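Local coordinates for protein peptide chain release factor subunit 1 (Methanosarcina mazei, PDB 3IR9) that probably directs termination of translation at stop codons as an archaeal release factor, of which this chain is the C-terminal domain, at residues L58-S69 / L128-V139; D71-T79 / N88-P96. One frame throughout, in Å; residues are numbered along the deposited sequence. Where two conformers were deposited one is given.

Interaction 1: residues L58-S69 / L128-V139; sequences LEINSVDVLLLS and LADKSNAKVVFV
L66 lies on V136 and A129, near the start of a parallel strand pair in the mixed four-stranded sheet of eRF1 domain 3. Its amide reaches K135 O at 2.8 Å, almost straight at 171°, and its carbonyl takes V137 N at 3.0 Å, so L66 bonds to the two neighbours of V136, its partner in register, as in parallel pairing. L68 repeats the pattern one step on, receiving V139 N, while its own bond to V137 O is weak. With CG anti to the backbone N (chi1 174°), L66 turns CD2 onto A129 CB at 3.7 Å; a methyl at A129 lets the last turns of helix 121-131 come close to the sheet.

Where the two segments enter the sheet, L58 CB rests on L128 CB at 3.8 Å, joining two helix ends. The backbone of N61 lies against S132 CB, and V63 CG1 touches the A134 methyl at 3.7 Å. Further along, K135 N binds D64 O, and the D64 and K135 side chains run side by side to a long ion pair of 4.0 Å between OD1 and NZ. D64 and V65 together face I159 in a classic beta bulge, where the chain turns a corner.

F125 and S126 of helix 121-131 help bury the L66 and L68 side. On the other side, V65 and V137, branched residues suited to strands, pack on Y4 of the second subunit, and helix 144-151 meets S69 and V139. N61, at positive phi, closes helix 51-58 in a Schellman motif, a place asparagine tolerates well. K131 crosses N61 at about a right angle, and its NZ meets N61 OD1 at 2.7 Å, 25° out of the amide carbonyl plane.

Interaction 2: residues D71-T79 / N88-P96; sequences DLRAERVTT and NKWTRRWKP
E75 and R92 exchange both backbone bonds, E75 N to R92 O and R92 N to E75 O, each 2.8 Å, in an antiparallel beta hairpin whose far end leads to a zinc ion held by C81, C84, C106 and C109. T79 and N88 repeat this reciprocal pair of hydrogen bonds toward the metal. Beyond the backbone, the E75 carboxylate and R92 guanidinium form only a long ion pair, OE1 lying at the edge of the arginine's plane, 3.8 Å from NH2. On this same face V77 sets CB over the five-membered ring of W90, 4.3 Å from its centroid, a CH-pi contact of branched carbon on indole. Across the sheet, R76 bends at chi2 (59°) and spreads one guanidinium face over the K89-W90 peptide. Its bond to T91 OG1 is doubtful in the model; the threonine hydroxyl has its firmer partner in E51. With a leucine at R76, the K89-W90 peptide would probably lose its flat guanidinium cover, and E51 a weak, long ion pair. Near the zinc end, T79 CG2 approaches the W90 ring edge, 4.2 Å from NE1.

How the interactions relate
Interaction 1 is a buried contact near the middle of the chain, whereas interaction 2 lies on the surface, its centre about 19 Å from that of the first. Their first segments follow one another along the chain: strand 63-69 runs in the mixed sheet, and a short link leads into strand 75-81 of the separate three-stranded sheet that reaches out to the zinc. Pairing is parallel in the first and antiparallel in the second. The chemistry follows place: leucines, valines and alanines between sheet and helices in interaction 1, with charged groups such as D64, K131 and K135 toward the end where the strands begin, against arginine, glutamate, threonine and tryptophan laid along the hairpin in interaction 2. Helix 121-131 serves both, flanking the core strands and touching R76 and T91.

Interaction 1: residues L58-S69 / L128-V139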
loop_
_atom_site.group_PDB
_atom_site.type_symbol
_atom_site.label_atom_id
_atom_site.label_comp_id
_atom_site.label_asym_id
_atom_site.label_seq_id
_atom_site.Cartn_x
_atom_site.Cartn_y
_atom_site.Cartn_z
ATOM N N LEU A 58 -5.919 29.862 -6.756
ATOM C CA LEU A 58 -7.137 29.061 -6.840
ATOM C C LEU A 58 -8.366 29.895 -6.518
ATOM O O LEU A 58 -9.448 29.671 -7.070
ATOM C CB LEU A 58 -7.057 27.875 -5.882
ATOM C CG LEU A 58 -6.161 26.729 -6.345
ATOM C CD1 LEU A 58 -5.783 25.837 -5.177
ATOM C CD2 LEU A 58 -6.847 25.931 -7.438
ATOM N N GLU A 59 -8.188 30.857 -5.616
ATOM C CA GLU A 59 -9.282 31.716 -5.170
ATOM C C GLU A 59 -9.590 32.809 -6.188
ATOM O O GLU A 59 -10.440 33.663 -5.961
ATOM C CB GLU A 59 -8.982 32.311 -3.789
ATOM C CG GLU A 59 -8.876 31.250 -2.688
ATOM C CD GLU A 59 -8.528 31.822 -1.323
ATOM O OE1 GLU A 59 -7.966 32.939 -1.271
ATOM O OE2 GLU A 59 -8.807 31.148 -0.303
ATOM N N ILE A 60 -8.903 32.764 -7.320
ATOM C CA ILE A 60 -9.201 33.673 -8.407
ATOM C C ILE A 60 -9.257 32.906 -9.718
ATOM O O ILE A 60 -9.161 33.487 -10.800
ATOM C CB ILE A 60 -8.190 34.833 -8.480
ATOM C CG1 ILE A 60 -6.770 34.318 -8.681
ATOM C CG2 ILE A 60 -8.239 35.641 -7.210
ATOM C CD1 ILE A 60 -5.772 35.426 -8.900
ATOM N N ASN A 61 -9.402 31.589 -9.606
ATOM C CA ASN A 61 -9.678 30.754 -10.769
ATOM C C ASN A 61 -8.575 30.807 -11.812
ATOM O O ASN A 61 -8.823 30.561 -12.991
ATOM C CB ASN A 61 -10.995 31.195 -11.408
ATOM C CG ASN A 61 -12.065 31.490 -10.381
ATOM O OD1 ASN A 61 -12.434 30.625 -9.586
ATOM N ND2 ASN A 61 -12.572 32.714 -10.389
ATOM N N SER A 62 -7.360 31.132 -11.375
ATOM C CA SER A 62 -6.228 31.303 -12.290
ATOM C C SER A 62 -5.421 30.024 -12.530
ATOM O O SER A 62 -4.497 30.011 -13.348
ATOM C CB SER A 62 -5.292 32.413 -11.795
ATOM O OG SER A 62 -4.609 32.034 -10.611
ATOM N N VAL A 63 -5.768 28.954 -11.825
ATOM C CA VAL A 63 -4.991 27.718 -11.906
ATOM C C VAL A 63 -5.478 26.784 -13.011
ATOM O O VAL A 63 -6.604 26.283 -12.977
ATOM C CB VAL A 63 -4.932 26.987 -10.541
ATOM C CG1 VAL A 63 -4.551 25.521 -10.722
ATOM C CG2 VAL A 63 -3.954 27.701 -9.615
ATOM N N ASP A 64 -4.615 26.566 -13.996
ATOM C CA ASP A 64 -4.900 25.632 -15.072
ATOM C C ASP A 64 -4.667 24.202 -14.607
ATOM O O ASP A 64 -5.534 23.342 -14.784
ATOM C CB ASP A 64 -4.030 25.929 -16.295
ATOM C CG ASP A 64 -4.413 25.089 -17.495
ATOM O OD1 ASP A 64 -5.588 24.661 -17.564
ATOM O OD2 ASP A 64 -3.543 24.860 -18.361
ATOM N N VAL A 65 -3.496 23.961 -14.013
ATOM C CA VAL A 65 -3.121 22.645 -13.491
ATOM C C VAL A 65 -2.636 22.724 -12.039
ATOM O O VAL A 65 -1.757 23.523 -11.715
ATOM C CB VAL A 65 -1.997 21.997 -14.328
ATOM C CG1 VAL A 65 -1.648 20.632 -13.767
ATOM C CG2 VAL A 65 -2.398 21.887 -15.789
ATOM N N LEU A 66 -3.206 21.888 -11.173
ATOM C CA LEU A 66 -2.834 21.861 -9.757
ATOM C C LEU A 66 -2.021 20.618 -9.401
ATOM O O LEU A 66 -2.416 19.500 -9.724
ATOM C CB LEU A 66 -4.085 21.930 -8.879
ATOM C CG LEU A 66 -3.906 21.779 -7.368
ATOM C CD1 LEU A 66 -3.057 22.911 -6.777
ATOM C CD2 LEU A 66 -5.272 21.703 -6.696
ATOM N N LEU A 67 -0.890 20.815 -8.729
ATOM C CA LEU A 67 -0.025 19.699 -8.347
ATOM C C LEU A 67 0.102 19.527 -6.827
ATOM O O LEU A 67 0.487 20.453 -6.113
ATOM C CB LEU A 67 1.358 19.835 -8.994
ATOM C CG LEU A 67 1.379 19.885 -10.527
ATOM C CD1 LEU A 67 1.429 21.322 -11.027
ATOM C CD2 LEU A 67 2.557 19.106 -11.082
ATOM N N LEU A 68 -0.229 18.329 -6.348
ATOM C CA LEU A 68 -0.177 17.991 -4.924
ATOM C C LEU A 68 0.623 16.696 -4.716
ATOM O O LEU A 68 0.403 15.710 -5.418
ATOM C CB LEU A 68 -1.601 17.829 -4.368
ATOM C CG LEU A 68 -2.663 18.867 -4.768
ATOM C CD1 LEU A 68 -4.026 18.543 -4.176
ATOM C CD2 LEU A 68 -2.237 20.274 -4.366
ATOM N N SER A 69 1.557 16.694 -3.767
ATOM C CA SER A 69 2.330 15.482 -3.486
ATOM C C SER A 69 1.465 14.447 -2.778
ATOM O O SER A 69 0.519 14.790 -2.073
ATOM C CB SER A 69 3.577 15.785 -2.647
ATOM O OG SER A 69 4.441 14.660 -2.583
ATOM N N LEU A 128 -11.369 23.827 -4.473
ATOM C CA LEU A 128 -11.146 25.053 -5.228
ATOM C C LEU A 128 -10.778 24.753 -6.674
ATOM O O LEU A 128 -11.282 25.400 -7.589
ATOM C CB LEU A 128 -10.047 25.891 -4.580
ATOM C CG LEU A 128 -10.253 26.224 -3.110
ATOM C CD1 LEU A 128 -9.161 27.158 -2.644
ATOM C CD2 LEU A 128 -11.618 26.845 -2.917
ATOM N N ALA A 129 -9.890 23.783 -6.880
ATOM C CA ALA A 129 -9.539 23.366 -8.231
ATOM C C ALA A 129 -10.813 23.081 -9.007
ATOM O O ALA A 129 -11.062 23.682 -10.051
ATOM C CB ALA A 129 -8.647 22.135 -8.207
ATOM N N ASP A 130 -11.625 22.171 -8.479
ATOM C CA ASP A 130 -12.862 21.772 -9.136
ATOM C C ASP A 130 -13.710 23.000 -9.464
ATOM O O ASP A 130 -14.241 23.137 -10.568
ATOM C CB ASP A 130 -13.642 20.808 -8.240
ATOM C CG ASP A 130 -14.395 19.757 -9.030
ATOM O OD1 ASP A 130 -13.739 18.851 -9.593
ATOM O OD2 ASP A 130 -15.642 19.835 -9.077
ATOM N N LYS A 131 -13.825 23.892 -8.487
ATOM C CA LYS A 131 -14.539 25.153 -8.653
ATOM C C LYS A 131 -14.155 25.885 -9.947
ATOM O O LYS A 131 -15.024 26.190 -10.768
ATOM C CB LYS A 131 -14.329 26.035 -7.410
ATOM C CG LYS A 131 -13.975 27.496 -7.668
ATOM C CD LYS A 131 -13.347 28.108 -6.415
ATOM C CE LYS A 131 -12.433 29.288 -6.739
ATOM N NZ LYS A 131 -13.183 30.556 -6.947
ATOM N N SER A 132 -12.860 26.133 -10.138
ATOM C CA SER A 132 -12.385 26.926 -11.276
ATOM C C SER A 132 -12.044 26.088 -12.509
ATOM O O SER A 132 -11.393 26.574 -13.430
ATOM C CB SER A 132 -11.187 27.810 -10.876
ATOM O OG SER A 132 -9.997 27.064 -10.663
ATOM N N ASN A 133 -12.491 24.836 -12.524
ATOM C CA ASN A 133 -12.205 23.926 -13.633
ATOM C C ASN A 133 -10.731 23.580 -13.784
ATOM O O ASN A 133 -10.319 23.013 -14.799
ATOM C CB ASN A 133 -12.735 24.485 -14.951
ATOM C CG ASN A 133 -13.924 23.719 -15.463
ATOM O OD1 ASN A 133 -14.081 23.536 -16.670
ATOM N ND2 ASN A 133 -14.768 23.253 -14.548
ATOM N N ALA A 134 -9.940 23.932 -12.777
ATOM C CA ALA A 134 -8.542 23.542 -12.749
ATOM C C ALA A 134 -8.454 22.021 -12.845
ATOM O O ALA A 134 -9.323 21.305 -12.334
ATOM C CB ALA A 134 -7.863 24.047 -11.474
ATOM N N LYS A 135 -7.413 21.538 -13.517
ATOM C CA LYS A 135 -7.128 20.106 -13.581
ATOM C C LYS A 135 -6.350 19.655 -12.335
ATOM O O LYS A 135 -5.369 20.290 -11.938
ATOM C CB LYS A 135 -6.363 19.762 -14.870
ATOM C CG LYS A 135 -7.209 19.831 -16.149
ATOM C CD LYS A 135 -6.399 19.479 -17.404
ATOM C CE LYS A 135 -6.011 20.718 -18.201
ATOM N NZ LYS A 135 -7.171 21.299 -18.938
ATOM N N VAL A 136 -6.795 18.563 -11.718
ATOM C CA VAL A 136 -6.190 18.078 -10.476
ATOM C C VAL A 136 -5.299 16.847 -10.691
ATOM O O VAL A 136 -5.786 15.774 -11.057
ATOM C CB VAL A 136 -7.266 17.751 -9.416
ATOM C CG1 VAL A 136 -6.635 17.661 -8.034
ATOM C CG2 VAL A 136 -8.368 18.803 -9.431
ATOM N N VAL A 137 -3.997 17.019 -10.458
ATOM C CA VAL A 137 -3.005 15.950 -10.604
ATOM C C VAL A 137 -2.304 15.628 -9.281
ATOM O O VAL A 137 -1.920 16.531 -8.538
ATOM C CB VAL A 137 -1.912 16.332 -11.624
ATOM C CG1 VAL A 137 -0.738 15.366 -11.522
ATOM C CG2 VAL A 137 -2.478 16.358 -13.034
ATOM N N PHE A 138 -2.130 14.337 -8.997
ATOM C CA PHE A 138 -1.428 13.908 -7.790
ATOM C C PHE A 138 -0.047 13.365 -8.128
ATOM O O PHE A 138 0.185 12.906 -9.245
ATOM C CB PHE A 138 -2.246 12.864 -7.035
ATOM C CG PHE A 138 -3.574 13.376 -6.550
ATOM C CD1 PHE A 138 -3.679 14.033 -5.333
ATOM C CD2 PHE A 138 -4.717 13.204 -7.314
ATOM C CE1 PHE A 138 -4.908 14.508 -4.882
ATOM C CE2 PHE A 138 -5.947 13.675 -6.873
ATOM C CZ PHE A 138 -6.041 14.328 -5.656
ATOM N N VAL A 139 0.872 13.423 -7.171
ATOM C CA VAL A 139 2.244 13.024 -7.440
ATOM C C VAL A 139 2.830 12.170 -6.320
ATOM O O VAL A 139 3.186 12.681 -5.259
ATOM C CB VAL A 139 3.152 14.246 -7.686
ATOM C CG1 VAL A 139 4.574 13.799 -7.867
ATOM C CG2 VAL A 139 2.691 15.022 -8.906
#

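Interaction 2: residues D71-T79 / N88-P96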
loop_
_atom_site.group_PDB
_atom_site.type_symbol
_atom_site.label_atom_id
_atom_site.label_comp_id
_atom_site.label_asym_id
_atom_site.label_seq_id
_atom_site.Cartn_x
_atom_site.Cartn_y
_atom_site.Cartn_z
ATOM N N ASP A 71 2.240 12.995 -0.404
ATOM C CA ASP A 71 2.781 12.980 0.951
ATOM C C ASP A 71 2.309 14.118 1.848
ATOM O O ASP A 71 2.720 14.208 3.007
ATOM C CB ASP A 71 4.303 12.993 0.890
ATOM C CG ASP A 71 4.869 11.673 0.443
ATOM O OD1 ASP A 71 4.070 10.787 0.073
ATOM O OD2 ASP A 71 6.107 11.523 0.472
ATOM N N LEU A 72 1.460 14.984 1.308
ATOM C CA LEU A 72 0.953 16.133 2.049
ATOM C C LEU A 72 0.277 15.717 3.341
ATOM O O LEU A 72 -0.843 15.200 3.329
ATOM C CB LEU A 72 -0.057 16.905 1.210
ATOM C CG LEU A 72 0.431 17.493 -0.105
ATOM C CD1 LEU A 72 -0.766 17.991 -0.884
ATOM C CD2 LEU A 72 1.432 18.610 0.148
ATOM N N ARG A 73 0.950 15.960 4.457
ATOM C CA ARG A 73 0.380 15.647 5.756
ATOM C C ARG A 73 0.087 16.934 6.521
ATOM O O ARG A 73 0.895 17.368 7.337
ATOM C CB ARG A 73 1.328 14.736 6.541
ATOM C CG ARG A 73 1.609 13.406 5.850
ATOM C CD ARG A 73 0.306 12.776 5.355
ATOM N NE ARG A 73 0.404 11.339 5.086
ATOM C CZ ARG A 73 0.213 10.772 3.895
ATOM N NH1 ARG A 73 -0.087 11.510 2.834
ATOM N NH2 ARG A 73 0.317 9.458 3.766
ATOM N N ALA A 74 -1.068 17.541 6.249
ATOM C CA ALA A 74 -1.417 18.829 6.855
ATOM C C ALA A 74 -2.889 19.207 6.685
ATOM O O ALA A 74 -3.463 19.027 5.612
ATOM C CB ALA A 74 -0.525 19.931 6.291
ATOM N N GLU A 75 -3.493 19.745 7.744
ATOM C CA GLU A 75 -4.890 20.166 7.689
ATOM C C GLU A 75 -5.028 21.682 7.758
ATOM O O GLU A 75 -4.165 22.378 8.292
ATOM C CB GLU A 75 -5.695 19.559 8.841
ATOM C CG GLU A 75 -5.188 18.237 9.362
ATOM C CD GLU A 75 -5.967 17.782 10.579
ATOM O OE1 GLU A 75 -5.475 17.970 11.713
ATOM O OE2 GLU A 75 -7.087 17.260 10.401
ATOM N N ARG A 76 -6.137 22.186 7.233
ATOM C CA ARG A 76 -6.456 23.601 7.330
ATOM C C ARG A 76 -7.506 23.827 8.415
ATOM O O ARG A 76 -8.617 23.304 8.348
ATOM C CB ARG A 76 -6.954 24.131 5.984
ATOM C CG ARG A 76 -7.258 25.621 5.957
ATOM C CD ARG A 76 -6.026 26.438 6.312
ATOM N NE ARG A 76 -6.178 27.828 5.902
ATOM C CZ ARG A 76 -5.204 28.726 5.914
ATOM N NH1 ARG A 76 -3.985 28.397 6.323
ATOM N NH2 ARG A 76 -5.455 29.959 5.509
ATOM N N VAL A 77 -7.147 24.614 9.417
ATOM C CA VAL A 77 -8.030 24.839 10.549
ATOM C C VAL A 77 -8.693 26.213 10.489
ATOM O O VAL A 77 -8.023 27.246 10.479
ATOM C CB VAL A 77 -7.264 24.706 11.880
ATOM C CG1 VAL A 77 -8.236 24.702 13.046
ATOM C CG2 VAL A 77 -6.406 23.445 11.878
ATOM N N THR A 78 -10.018 26.227 10.446
ATOM C CA THR A 78 -10.744 27.481 10.563
ATOM C C THR A 78 -11.216 27.658 11.999
ATOM O O THR A 78 -11.642 26.704 12.652
ATOM C CB THR A 78 -11.955 27.552 9.609
ATOM O OG1 THR A 78 -11.510 27.455 8.250
ATOM C CG2 THR A 78 -12.708 28.857 9.802
ATOM N N THR A 79 -11.121 28.886 12.491
ATOM C CA THR A 79 -11.635 29.217 13.809
ATOM C C THR A 79 -12.459 30.510 13.718
ATOM O O THR A 79 -12.190 31.370 12.877
ATOM C CB THR A 79 -10.489 29.343 14.848
ATOM O OG1 THR A 79 -9.792 30.581 14.662
ATOM C CG2 THR A 79 -9.497 28.192 14.701
ATOM N N ASN A 88 -10.023 33.346 11.889
ATOM C CA ASN A 88 -8.715 33.094 11.299
ATOM C C ASN A 88 -8.631 31.673 10.754
ATOM O O ASN A 88 -9.383 30.795 11.178
ATOM C CB ASN A 88 -7.590 33.354 12.306
ATOM C CG ASN A 88 -7.453 32.250 13.340
ATOM O OD1 ASN A 88 -7.008 31.145 13.033
ATOM N ND2 ASN A 88 -7.816 32.554 14.580
ATOM N N LYS A 89 -7.734 31.460 9.794
ATOM C CA LYS A 89 -7.455 30.126 9.280
ATOM C C LYS A 89 -5.960 29.940 9.340
ATOM O O LYS A 89 -5.215 30.909 9.475
ATOM C CB LYS A 89 -7.931 29.960 7.831
ATOM C CG LYS A 89 -9.416 30.187 7.609
ATOM C CD LYS A 89 -9.734 30.155 6.132
ATOM C CE LYS A 89 -10.871 31.097 5.800
ATOM N NZ LYS A 89 -12.089 30.766 6.576
ATOM N N TRP A 90 -5.524 28.692 9.243
ATOM C CA TRP A 90 -4.107 28.388 9.214
ATOM C C TRP A 90 -3.932 26.904 8.978
ATOM O O TRP A 90 -4.845 26.112 9.205
ATOM C CB TRP A 90 -3.410 28.828 10.507
ATOM C CG TRP A 90 -4.058 28.320 11.756
ATOM C CD1 TRP A 90 -5.234 28.745 12.304
ATOM C CD2 TRP A 90 -3.559 27.294 12.623
ATOM N NE1 TRP A 90 -5.503 28.041 13.456
ATOM C CE2 TRP A 90 -4.490 27.145 13.674
ATOM C CE3 TRP A 90 -2.418 26.483 12.607
ATOM C CZ2 TRP A 90 -4.316 26.215 14.702
ATOM C CZ3 TRP A 90 -2.245 25.562 13.631
ATOM C CH2 TRP A 90 -3.190 25.435 14.662
ATOM N N THR A 91 -2.759 26.525 8.506
ATOM C CA THR A 91 -2.518 25.130 8.222
ATOM C C THR A 91 -1.575 24.526 9.248
ATOM O O THR A 91 -0.511 25.075 9.544
ATOM C CB THR A 91 -1.977 24.935 6.803
ATOM O OG1 THR A 91 -2.996 25.295 5.863
ATOM C CG2 THR A 91 -1.583 23.483 6.579
ATOM N N ARG A 92 -1.989 23.394 9.800
ATOM C CA ARG A 92 -1.183 22.683 10.773
ATOM C C ARG A 92 -0.904 21.279 10.266
ATOM O O ARG A 92 -1.785 20.617 9.716
ATOM C CB ARG A 92 -1.879 22.651 12.142
ATOM C CG ARG A 92 -3.011 21.637 12.284
ATOM C CD ARG A 92 -2.567 20.421 13.089
ATOM N NE ARG A 92 -2.534 20.702 14.523
ATOM C CZ ARG A 92 -3.317 20.109 15.418
ATOM N NH1 ARG A 92 -3.223 20.430 16.703
ATOM N NH2 ARG A 92 -4.189 19.188 15.028
ATOM N N ARG A 93 0.338 20.843 10.427
ATOM C CA ARG A 93 0.723 19.482 10.089
ATOM C C ARG A 93 0.043 18.542 11.075
ATOM O O ARG A 93 0.224 18.688 12.282
ATOM C CB ARG A 93 2.238 19.341 10.202
ATOM C CG ARG A 93 2.800 18.052 9.640
ATOM C CD ARG A 93 4.160 17.782 10.251
ATOM N NE ARG A 93 4.867 19.026 10.544
ATOM C CZ ARG A 93 5.924 19.467 9.871
ATOM N NH1 ARG A 93 6.413 18.760 8.860
ATOM N NH2 ARG A 93 6.498 20.612 10.216
ATOM N N TRP A 94 -0.745 17.585 10.583
ATOM C CA TRP A 94 -1.442 16.660 11.474
ATOM C C TRP A 94 -0.487 15.689 12.162
ATOM O O TRP A 94 0.490 15.229 11.567
ATOM C CB TRP A 94 -2.535 15.875 10.743
ATOM C CG TRP A 94 -3.010 14.664 11.523
ATOM C CD1 TRP A 94 -2.724 13.355 11.258
ATOM C CD2 TRP A 94 -3.840 14.661 12.699
ATOM N NE1 TRP A 94 -3.326 12.535 12.188
ATOM C CE2 TRP A 94 -4.016 13.311 13.082
ATOM C CE3 TRP A 94 -4.452 15.663 13.461
ATOM C CZ2 TRP A 94 -4.778 12.943 14.194
ATOM C CZ3 TRP A 94 -5.209 15.292 14.565
ATOM C CH2 TRP A 94 -5.363 13.945 14.921
ATOM N N LYS A 95 -0.790 15.390 13.421
ATOM C CA LYS A 95 -0.054 14.422 14.224
ATOM C C LYS A 95 -1.087 13.696 15.094
ATOM O O LYS A 95 -2.219 14.165 15.218
ATOM C CB LYS A 95 1.001 15.124 15.086
ATOM C CG LYS A 95 2.194 15.691 14.307
ATOM C CD LYS A 95 3.027 14.587 13.680
ATOM C CE LYS A 95 3.574 13.636 14.736
ATOM N NZ LYS A 95 4.369 12.529 14.136
ATOM N N PRO A 96 -0.709 12.547 15.690
ATOM C CA PRO A 96 -1.631 11.734 16.496
ATOM C C PRO A 96 -2.754 12.532 17.162
ATOM O O PRO A 96 -3.474 11.983 17.997
ATOM C CB PRO A 96 -0.707 11.143 17.559
ATOM C CG PRO A 96 0.608 10.965 16.840
ATOM C CD PRO A 96 0.662 12.000 15.726
#